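Local atomic coordinates of AlkZ (Streptomyces sahachiroi, PDB entry 5UUJ), a protein that belongs to the AlkZ-like family of DNA glycosylases, of the helix-turn-helix clan. Residues I212-I224 / V255-H268. Numbering follows the deposited sequence.
Sequences IKAYLGAYGPATI and VDVEGRKAFVLTEH
P221, F263 and L265 have the largest individual shares of the surface buried between 212-224 and 255-268. P221, entered through a cis peptide bond, lays its ring against the hairpin: CB lies 3.8 Å from A262 CB, while CG reaches V255, V257 and V264. Its CA makes a CH···O contact with F263 O. F263 O also accepts from A222 N (3.0 Å), and F263 N returns a nearly straight bond to A222 O (2.8 Å, 170°), its donor well above the carbonyl plane. The pair is a single antiparallel bridge, adding A222 to the edge strand 260-265. With CG anti to its own carbonyl carbon (chi1 -65°), the F263 ring is carried past A222 O to I224, whose CG1 is 4.2 Å from F263 CE2. Farther along, strand and helix run nearly perpendicular (98° between segment axes); L265 CG packs on L216 CB (4.0 Å), and L265 CD1 reaches K213 O (3.5 Å). Beside it, a water accepts from L265 N, donates weakly to L216 O and is hydrogen-bonded in the ring plane to H268 ND1. The contact thus joins helix 204-219 to the three-stranded sheet, with helix 9-19 touching P221, V257 and H268, and helix 238-248 packing on I224.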
# COMPACT_ATOMS: atom_id res chain seq x y z
N ILE A 212 -7.71 -11.43 -1.33
CA ILE A 212 -8.20 -11.29 -2.70
C ILE A 212 -9.49 -10.46 -2.71
O ILE A 212 -9.64 -9.57 -3.55
CB ILE A 212 -8.45 -12.67 -3.35
CG1 ILE A 212 -7.11 -13.38 -3.57
CG2 ILE A 212 -9.18 -12.53 -4.69
CD1 ILE A 212 -7.24 -14.85 -3.92
N LYS A 213 -10.39 -10.75 -1.78
CA LYS A 213 -11.63 -9.98 -1.64
C LYS A 213 -11.35 -8.50 -1.43
O LYS A 213 -11.93 -7.65 -2.10
CB LYS A 213 -12.47 -10.50 -0.47
CG LYS A 213 -13.67 -11.34 -0.88
CD LYS A 213 -14.68 -11.48 0.26
CE LYS A 213 -15.35 -10.14 0.58
NZ LYS A 213 -16.49 -10.28 1.53
N ALA A 214 -10.46 -8.21 -0.48
CA ALA A 214 -10.11 -6.84 -0.16
C ALA A 214 -9.48 -6.14 -1.36
O ALA A 214 -9.79 -4.99 -1.66
CB ALA A 214 -9.16 -6.80 1.03
N TYR A 215 -8.59 -6.85 -2.06
CA TYR A 215 -7.91 -6.28 -3.22
C TYR A 215 -8.89 -5.93 -4.34
O TYR A 215 -8.90 -4.81 -4.84
CB TYR A 215 -6.84 -7.24 -3.74
CG TYR A 215 -6.14 -6.70 -4.97
CD1 TYR A 215 -5.11 -5.77 -4.85
CD2 TYR A 215 -6.52 -7.09 -6.24
CE1 TYR A 215 -4.48 -5.26 -5.97
CE2 TYR A 215 -5.90 -6.59 -7.37
CZ TYR A 215 -4.88 -5.67 -7.22
OH TYR A 215 -4.26 -5.17 -8.34
N LEU A 216 -9.71 -6.90 -4.73
CA LEU A 216 -10.67 -6.71 -5.81
C LEU A 216 -11.72 -5.66 -5.46
O LEU A 216 -12.31 -5.04 -6.34
CB LEU A 216 -11.35 -8.03 -6.17
CG LEU A 216 -10.47 -9.12 -6.77
CD1 LEU A 216 -11.30 -10.36 -7.05
CD2 LEU A 216 -9.77 -8.65 -8.05
N GLY A 217 -11.96 -5.48 -4.16
CA GLY A 217 -12.94 -4.52 -3.70
C GLY A 217 -12.53 -3.08 -3.89
O GLY A 217 -13.35 -2.17 -3.76
N ALA A 218 -11.25 -2.86 -4.19
CA ALA A 218 -10.73 -1.51 -4.40
C ALA A 218 -10.13 -1.34 -5.79
O ALA A 218 -10.22 -0.26 -6.38
CB ALA A 218 -9.68 -1.19 -3.34
N TYR A 219 -9.52 -2.41 -6.31
CA TYR A 219 -8.75 -2.32 -7.56
C TYR A 219 -9.22 -3.31 -8.63
O TYR A 219 -8.54 -3.51 -9.63
CB TYR A 219 -7.27 -2.56 -7.27
CG TYR A 219 -6.76 -1.79 -6.07
CD1 TYR A 219 -6.68 -0.40 -6.10
CD2 TYR A 219 -6.37 -2.45 -4.92
CE1 TYR A 219 -6.22 0.31 -5.00
CE2 TYR A 219 -5.91 -1.75 -3.82
CZ TYR A 219 -5.84 -0.37 -3.87
OH TYR A 219 -5.38 0.32 -2.77
N GLY A 220 -10.39 -3.91 -8.41
CA GLY A 220 -10.97 -4.80 -9.40
C GLY A 220 -11.53 -4.01 -10.58
O GLY A 220 -11.66 -2.79 -10.49
N PRO A 221 -11.83 -4.70 -11.69
CA PRO A 221 -11.50 -6.11 -11.93
C PRO A 221 -10.00 -6.27 -12.15
O PRO A 221 -9.34 -5.30 -12.53
CB PRO A 221 -12.29 -6.46 -13.20
CG PRO A 221 -13.28 -5.34 -13.38
CD PRO A 221 -12.64 -4.13 -12.78
N ALA A 222 -9.46 -7.47 -11.92
CA ALA A 222 -8.03 -7.69 -12.07
C ALA A 222 -7.72 -9.15 -12.37
O ALA A 222 -8.53 -10.04 -12.09
CB ALA A 222 -7.30 -7.25 -10.82
N THR A 223 -6.55 -9.39 -12.94
CA THR A 223 -6.08 -10.74 -13.22
C THR A 223 -5.30 -11.27 -12.03
O THR A 223 -4.95 -10.53 -11.11
CB THR A 223 -5.17 -10.78 -14.46
OG1 THR A 223 -3.96 -10.07 -14.19
CG2 THR A 223 -5.87 -10.18 -15.67
N ILE A 224 -5.02 -12.57 -12.06
CA ILE A 224 -4.19 -13.21 -11.05
C ILE A 224 -2.79 -12.60 -11.06
O ILE A 224 -2.21 -12.36 -10.00
CB ILE A 224 -4.11 -14.73 -11.28
CG1 ILE A 224 -5.47 -15.36 -10.97
CG2 ILE A 224 -3.01 -15.36 -10.42
CD1 ILE A 224 -5.56 -16.83 -11.31
N VAL A 255 -14.90 -10.71 -16.07
CA VAL A 255 -15.26 -9.50 -16.82
C VAL A 255 -14.34 -9.32 -18.02
O VAL A 255 -13.12 -9.38 -17.90
CB VAL A 255 -15.17 -8.24 -15.93
CG1 VAL A 255 -15.80 -7.04 -16.64
CG2 VAL A 255 -15.84 -8.46 -14.59
N ASP A 256 -14.95 -9.09 -19.18
CA ASP A 256 -14.21 -8.72 -20.38
C ASP A 256 -14.10 -7.20 -20.44
O ASP A 256 -15.04 -6.53 -20.88
CB ASP A 256 -14.90 -9.27 -21.63
CG ASP A 256 -14.09 -9.07 -22.89
OD1 ASP A 256 -13.13 -8.28 -22.88
OD2 ASP A 256 -14.43 -9.71 -23.91
N VAL A 257 -12.97 -6.67 -20.00
CA VAL A 257 -12.76 -5.22 -19.99
C VAL A 257 -12.02 -4.79 -21.25
O VAL A 257 -10.79 -4.69 -21.25
CB VAL A 257 -11.99 -4.76 -18.75
CG1 VAL A 257 -12.03 -3.25 -18.64
CG2 VAL A 257 -12.58 -5.38 -17.49
N GLU A 258 -12.77 -4.54 -22.32
CA GLU A 258 -12.21 -4.14 -23.60
C GLU A 258 -11.06 -5.06 -24.02
O GLU A 258 -9.99 -4.60 -24.41
CB GLU A 258 -11.73 -2.69 -23.55
CG GLU A 258 -12.88 -1.69 -23.43
CD GLU A 258 -12.42 -0.24 -23.45
OE1 GLU A 258 -11.68 0.14 -24.39
OE2 GLU A 258 -12.79 0.52 -22.54
N GLY A 259 -11.30 -6.37 -23.93
CA GLY A 259 -10.34 -7.37 -24.39
C GLY A 259 -9.64 -8.12 -23.27
O GLY A 259 -9.17 -9.23 -23.47
N ARG A 260 -9.56 -7.51 -22.09
CA ARG A 260 -8.86 -8.12 -20.96
C ARG A 260 -9.82 -8.90 -20.07
O ARG A 260 -10.71 -8.32 -19.43
CB ARG A 260 -8.13 -7.06 -20.14
CG ARG A 260 -7.27 -7.64 -19.02
CD ARG A 260 -6.76 -6.56 -18.06
NE ARG A 260 -5.82 -5.65 -18.70
CZ ARG A 260 -5.20 -4.65 -18.08
NH1 ARG A 260 -5.43 -4.42 -16.79
NH2 ARG A 260 -4.36 -3.88 -18.74
N LYS A 261 -9.63 -10.21 -20.01
CA LYS A 261 -10.38 -11.05 -19.10
C LYS A 261 -9.83 -10.87 -17.69
O LYS A 261 -8.64 -11.08 -17.45
CB LYS A 261 -10.32 -12.52 -19.51
CG LYS A 261 -10.83 -12.79 -20.92
CD LYS A 261 -12.31 -12.43 -21.06
CE LYS A 261 -12.85 -12.80 -22.44
NZ LYS A 261 -12.75 -14.27 -22.70
N ALA A 262 -10.70 -10.46 -16.77
CA ALA A 262 -10.30 -10.19 -15.40
C ALA A 262 -11.40 -10.62 -14.43
O ALA A 262 -12.53 -10.87 -14.85
CB ALA A 262 -9.99 -8.72 -15.22
N PHE A 263 -11.06 -10.70 -13.15
CA PHE A 263 -12.01 -11.11 -12.12
C PHE A 263 -12.51 -9.92 -11.31
O PHE A 263 -11.72 -9.08 -10.87
CB PHE A 263 -11.37 -12.14 -11.18
CG PHE A 263 -11.01 -13.44 -11.84
CD1 PHE A 263 -12.00 -14.30 -12.29
CD2 PHE A 263 -9.68 -13.81 -11.98
CE1 PHE A 263 -11.67 -15.50 -12.89
CE2 PHE A 263 -9.35 -15.01 -12.58
CZ PHE A 263 -10.34 -15.86 -13.03
N VAL A 264 -13.82 -9.86 -11.11
CA VAL A 264 -14.42 -8.93 -10.16
C VAL A 264 -15.24 -9.74 -9.16
O VAL A 264 -15.68 -10.84 -9.47
CB VAL A 264 -15.31 -7.88 -10.86
CG1 VAL A 264 -16.62 -8.50 -11.37
CG2 VAL A 264 -15.60 -6.71 -9.93
N LEU A 265 -15.41 -9.22 -7.95
CA LEU A 265 -16.31 -9.86 -6.99
C LEU A 265 -17.73 -9.85 -7.54
O LEU A 265 -18.20 -8.82 -8.04
CB LEU A 265 -16.26 -9.17 -5.62
CG LEU A 265 -14.94 -9.27 -4.85
CD1 LEU A 265 -14.98 -8.38 -3.62
CD2 LEU A 265 -14.64 -10.71 -4.46
N THR A 266 -18.40 -10.99 -7.46
CA THR A 266 -19.76 -11.11 -7.98
C THR A 266 -20.70 -10.12 -7.29
O THR A 266 -21.63 -9.61 -7.91
CB THR A 266 -20.29 -12.55 -7.79
OG1 THR A 266 -19.41 -13.46 -8.46
CG2 THR A 266 -21.70 -12.70 -8.36
N GLU A 267 -20.44 -9.83 -6.02
CA GLU A 267 -21.27 -8.90 -5.27
C GLU A 267 -21.15 -7.46 -5.80
O GLU A 267 -21.94 -6.60 -5.43
CB GLU A 267 -20.91 -8.93 -3.78
CG GLU A 267 -19.47 -8.55 -3.47
CD GLU A 267 -19.19 -8.44 -1.98
OE1 GLU A 267 -18.18 -9.01 -1.51
OE2 GLU A 267 -19.98 -7.77 -1.27
N HIS A 268 -20.17 -7.22 -6.67
CA HIS A 268 -19.95 -5.89 -7.24
C HIS A 268 -20.22 -5.84 -8.74
O HIS A 268 -20.07 -4.79 -9.37
CB HIS A 268 -18.51 -5.44 -6.98
CG HIS A 268 -18.19 -5.22 -5.53
ND1 HIS A 268 -16.94 -5.44 -5.00
CD2 HIS A 268 -18.97 -4.81 -4.50
CE1 HIS A 268 -16.96 -5.16 -3.71
NE2 HIS A 268 -18.18 -4.78 -3.38
O HOH W 1 -14.84 -6.58 -6.82